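Local coordinates for DUF5624 domain-containing protein (Legionella pneumophila subsp. pneumophila, PDB 4JX2), which is of unknown function but is probably secreted, combining many alpha helices with a small mixed beta sheet, at residues 180-192 with 212-226. Residues are numbered along the deposited sequence; the frame is centred on the assembly and turned at random.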
# COMPACT_ATOMS: atom_id res chain seq x y z
N ASN A 180 18.95 11.44 33.21
CA ASN A 180 19.50 10.26 33.86
C ASN A 180 19.44 9.03 32.98
O ASN A 180 20.35 8.20 33.00
CB ASN A 180 18.77 9.97 35.16
CG ASN A 180 19.00 11.00 36.22
OD1 ASN A 180 19.99 11.75 36.23
ND2 ASN A 180 18.08 11.05 37.16
N MSE A 181 18.36 8.94 32.19
CA MSE A 181 18.14 7.84 31.28
C MSE A 181 19.17 7.84 30.13
O MSE A 181 19.71 6.77 29.83
CB MSE A 181 16.72 7.89 30.73
CG MSE A 181 16.42 6.68 29.89
SE MSE A 181 15.37 7.12 28.39
CE MSE A 181 16.77 8.02 27.40
N ILE A 182 19.46 9.02 29.52
CA ILE A 182 20.45 9.09 28.43
C ILE A 182 21.84 8.78 29.02
O ILE A 182 22.63 8.05 28.40
CB ILE A 182 20.39 10.43 27.66
CG1 ILE A 182 19.07 10.53 26.87
CG2 ILE A 182 21.59 10.59 26.70
CD1 ILE A 182 18.52 11.87 26.76
N ASP A 183 22.11 9.27 30.24
CA ASP A 183 23.36 9.00 30.94
C ASP A 183 23.51 7.47 31.18
O ASP A 183 24.53 6.89 30.80
CB ASP A 183 23.42 9.78 32.25
CG ASP A 183 24.78 9.73 32.90
OD1 ASP A 183 25.74 10.31 32.33
OD2 ASP A 183 24.91 9.06 33.95
N TYR A 184 22.45 6.84 31.74
CA TYR A 184 22.35 5.39 31.99
C TYR A 184 22.54 4.58 30.69
O TYR A 184 23.27 3.58 30.69
CB TYR A 184 20.97 5.06 32.61
CG TYR A 184 20.74 3.58 32.80
CD1 TYR A 184 21.35 2.88 33.84
CD2 TYR A 184 19.91 2.86 31.93
CE1 TYR A 184 21.15 1.51 34.01
CE2 TYR A 184 19.70 1.49 32.10
CZ TYR A 184 20.31 0.83 33.15
OH TYR A 184 20.13 -0.52 33.31
N ALA A 185 21.85 5.01 29.61
CA ALA A 185 21.89 4.38 28.30
C ALA A 185 23.30 4.40 27.72
O ALA A 185 23.79 3.35 27.31
CB ALA A 185 20.93 5.08 27.36
N CYS A 186 23.97 5.56 27.75
CA CYS A 186 25.35 5.70 27.26
C CYS A 186 26.30 4.82 28.06
O CYS A 186 27.11 4.10 27.48
CB CYS A 186 25.80 7.16 27.27
SG CYS A 186 24.89 8.21 26.11
N SER A 187 26.17 4.86 29.39
CA SER A 187 26.99 4.08 30.32
C SER A 187 26.81 2.56 30.07
O SER A 187 27.80 1.83 29.97
CB SER A 187 26.64 4.46 31.75
OG SER A 187 27.48 3.80 32.68
N MSE A 188 25.55 2.10 29.94
CA MSE A 188 25.23 0.70 29.71
C MSE A 188 25.79 0.22 28.36
O MSE A 188 26.59 -0.72 28.35
CB MSE A 188 23.72 0.51 29.78
CG MSE A 188 23.28 -0.89 29.51
SE MSE A 188 21.38 -1.06 29.83
CE MSE A 188 21.28 -2.98 30.06
N ALA A 189 25.38 0.86 27.25
CA ALA A 189 25.80 0.53 25.89
C ALA A 189 27.30 0.67 25.69
O ALA A 189 27.90 -0.19 25.04
CB ALA A 189 25.07 1.41 24.89
N GLY A 190 27.89 1.74 26.23
CA GLY A 190 29.32 2.01 26.16
C GLY A 190 30.15 0.92 26.82
O GLY A 190 31.00 0.31 26.17
N ASN A 191 29.85 0.61 28.08
CA ASN A 191 30.59 -0.43 28.80
C ASN A 191 30.29 -1.83 28.27
O ASN A 191 31.15 -2.71 28.37
CB ASN A 191 30.34 -0.35 30.29
CG ASN A 191 31.03 0.85 30.91
OD1 ASN A 191 32.23 1.07 30.72
ND2 ASN A 191 30.28 1.61 31.68
N TYR A 192 29.11 -2.04 27.64
CA TYR A 192 28.79 -3.32 27.03
C TYR A 192 29.72 -3.52 25.82
O TYR A 192 30.37 -4.57 25.72
CB TYR A 192 27.30 -3.43 26.65
CG TYR A 192 27.01 -4.62 25.75
CD1 TYR A 192 27.12 -5.92 26.23
CD2 TYR A 192 26.72 -4.44 24.40
CE1 TYR A 192 26.93 -7.02 25.40
CE2 TYR A 192 26.52 -5.54 23.56
CZ TYR A 192 26.61 -6.83 24.07
OH TYR A 192 26.45 -7.92 23.26
N PHE A 212 22.83 -7.57 27.17
CA PHE A 212 22.57 -6.14 27.02
C PHE A 212 21.06 -5.76 26.93
O PHE A 212 20.57 -5.03 27.79
CB PHE A 212 23.33 -5.62 25.79
CG PHE A 212 23.03 -4.20 25.40
CD1 PHE A 212 23.41 -3.14 26.22
CD2 PHE A 212 22.37 -3.91 24.21
CE1 PHE A 212 23.14 -1.82 25.86
CE2 PHE A 212 22.08 -2.59 23.86
CZ PHE A 212 22.52 -1.55 24.67
N LEU A 213 20.34 -6.24 25.90
CA LEU A 213 18.94 -5.87 25.70
C LEU A 213 18.06 -6.17 26.92
O LEU A 213 17.24 -5.34 27.28
CB LEU A 213 18.37 -6.53 24.43
CG LEU A 213 19.04 -6.15 23.11
CD1 LEU A 213 18.48 -6.96 21.96
CD2 LEU A 213 18.94 -4.65 22.83
N ASN A 214 18.27 -7.32 27.57
CA ASN A 214 17.49 -7.76 28.74
C ASN A 214 18.00 -7.19 30.07
O ASN A 214 17.32 -7.31 31.09
CB ASN A 214 17.48 -9.29 28.83
CG ASN A 214 16.67 -9.93 27.74
OD1 ASN A 214 16.83 -11.13 27.46
ND2 ASN A 214 15.77 -9.17 27.11
N GLY A 215 19.18 -6.59 30.03
CA GLY A 215 19.82 -6.05 31.21
C GLY A 215 20.87 -7.01 31.73
O GLY A 215 20.98 -8.16 31.25
N ASN A 216 21.65 -6.53 32.69
CA ASN A 216 22.72 -7.27 33.33
C ASN A 216 22.85 -6.80 34.79
O ASN A 216 22.18 -5.84 35.17
CB ASN A 216 24.02 -7.11 32.54
CG ASN A 216 24.49 -5.69 32.35
OD1 ASN A 216 24.85 -4.99 33.31
ND2 ASN A 216 24.59 -5.26 31.10
N LYS A 217 23.70 -7.48 35.60
CA LYS A 217 23.91 -7.20 37.02
C LYS A 217 24.27 -5.73 37.29
O LYS A 217 23.70 -5.14 38.22
CB LYS A 217 24.97 -8.13 37.64
CG LYS A 217 24.52 -9.58 37.77
CD LYS A 217 25.71 -10.52 37.98
CE LYS A 217 25.34 -11.99 37.99
NZ LYS A 217 26.56 -12.85 38.07
N THR A 218 25.16 -5.12 36.47
CA THR A 218 25.57 -3.72 36.64
C THR A 218 24.47 -2.75 36.18
O THR A 218 24.27 -1.71 36.82
CB THR A 218 26.85 -3.46 35.84
OG1 THR A 218 27.73 -4.57 36.02
CG2 THR A 218 27.53 -2.16 36.23
N TYR A 219 23.79 -3.07 35.08
CA TYR A 219 22.75 -2.23 34.50
C TYR A 219 21.41 -3.01 34.50
O TYR A 219 21.03 -3.59 33.48
CB TYR A 219 23.18 -1.76 33.10
CG TYR A 219 24.47 -0.96 33.12
CD1 TYR A 219 24.47 0.40 33.43
CD2 TYR A 219 25.70 -1.56 32.84
CE1 TYR A 219 25.65 1.14 33.46
CE2 TYR A 219 26.89 -0.83 32.86
CZ TYR A 219 26.86 0.52 33.18
OH TYR A 219 28.03 1.25 33.23
N PRO A 220 20.71 -3.06 35.66
CA PRO A 220 19.50 -3.90 35.78
C PRO A 220 18.29 -3.49 34.94
O PRO A 220 17.48 -4.36 34.66
CB PRO A 220 19.16 -3.84 37.27
CG PRO A 220 19.81 -2.62 37.76
CD PRO A 220 21.06 -2.50 36.98
N ILE A 221 18.15 -2.20 34.57
CA ILE A 221 17.05 -1.77 33.70
C ILE A 221 17.41 -2.23 32.28
O ILE A 221 18.45 -1.81 31.75
CB ILE A 221 16.76 -0.24 33.76
CG1 ILE A 221 16.43 0.22 35.19
CG2 ILE A 221 15.63 0.13 32.78
CD1 ILE A 221 16.85 1.68 35.49
N PRO A 222 16.61 -3.10 31.65
CA PRO A 222 16.95 -3.54 30.27
C PRO A 222 17.11 -2.37 29.31
O PRO A 222 16.43 -1.35 29.46
CB PRO A 222 15.73 -4.37 29.86
CG PRO A 222 15.12 -4.81 31.13
CD PRO A 222 15.36 -3.72 32.13
N TYR A 223 17.97 -2.52 28.26
CA TYR A 223 18.07 -1.49 27.22
C TYR A 223 16.75 -1.45 26.44
O TYR A 223 16.41 -0.40 25.87
CB TYR A 223 19.26 -1.70 26.27
CG TYR A 223 19.61 -0.40 25.58
CD1 TYR A 223 20.36 0.58 26.24
CD2 TYR A 223 19.11 -0.10 24.31
CE1 TYR A 223 20.62 1.81 25.63
CE2 TYR A 223 19.36 1.13 23.70
CZ TYR A 223 20.11 2.08 24.37
OH TYR A 223 20.38 3.29 23.78
N ASN A 224 15.99 -2.57 26.44
CA ASN A 224 14.65 -2.69 25.88
C ASN A 224 13.76 -1.55 26.40
O ASN A 224 13.03 -0.95 25.62
CB ASN A 224 14.05 -4.04 26.26
CG ASN A 224 14.54 -5.29 25.54
OD1 ASN A 224 14.93 -5.29 24.37
ND2 ASN A 224 14.40 -6.42 26.19
N ASN A 225 13.85 -1.22 27.73
CA ASN A 225 13.08 -0.14 28.36
C ASN A 225 13.54 1.25 27.84
O ASN A 225 12.70 2.13 27.63
CB ASN A 225 13.22 -0.19 29.86
CG ASN A 225 12.50 -1.34 30.54
OD1 ASN A 225 12.53 -2.51 30.10
ND2 ASN A 225 11.92 -1.04 31.70
N VAL A 226 14.85 1.41 27.59
CA VAL A 226 15.40 2.65 27.05
C VAL A 226 14.83 2.84 25.64
O VAL A 226 14.44 3.95 25.29
CB VAL A 226 16.96 2.69 27.09
CG1 VAL A 226 17.53 3.83 26.25
CG2 VAL A 226 17.46 2.79 28.51
O HOH W 1 26.54 -3.29 30.01
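In the helical part of the DUF5624 family region, the loop joining helix 205-213 to helix 223-247 lies across helix 175-197, with Tyr219 and Met188 interlocked at its middle. The Tyr219 ring lies flat on the helix: Met188 CA sits over its centre, 3.6 Å from the centroid, a CH-pi contact. At the far end of that ring, Tyr219 OH donates to Ser187 OG (2.7 Å) and accepts from Asn191 ND2, whose N-H points in at a bent 139°. Ser187 and Asn191 also bond to the C-terminal tail, at Pro427 and at Val428 and Gln430, so tail and loop are pinned to the same helix.

With CG anti to the backbone N (chi1 178°) and the chain extended beyond it, selenomethionine Met188 reaches between the ends of the loop. Its SE lies oblique to the Phe212 and Tyr219 rings and at the edge of Tyr223. A water bridges Met188 O and Asn216 ND2, while Asn216 OD1 accepts from Tyr219 N, three residues on, in an Asx motif that closes the turn 216-219.

Toward Tyr192, Phe212 CB stands over the centre of the Tyr192 ring in a second CH-pi contact; the two rings are nearly parallel but slid apart. Phe212 CE1 comes within 3.5 Å of Ala189 CA. At the other end, Ala185 CB packs against Tyr223 CE1 and Val226 CG1, beside Ile116 of helix 110-117.

Tyr184 and Tyr219 form an offset edge-to-face pair, planes at 64°, with the edge of Tyr219 toward the face of Tyr184. At the tip of the Tyr184 ring, OH donates to Ile221 O at 2.6 Å, meeting a lone pair in the carbonyl plane.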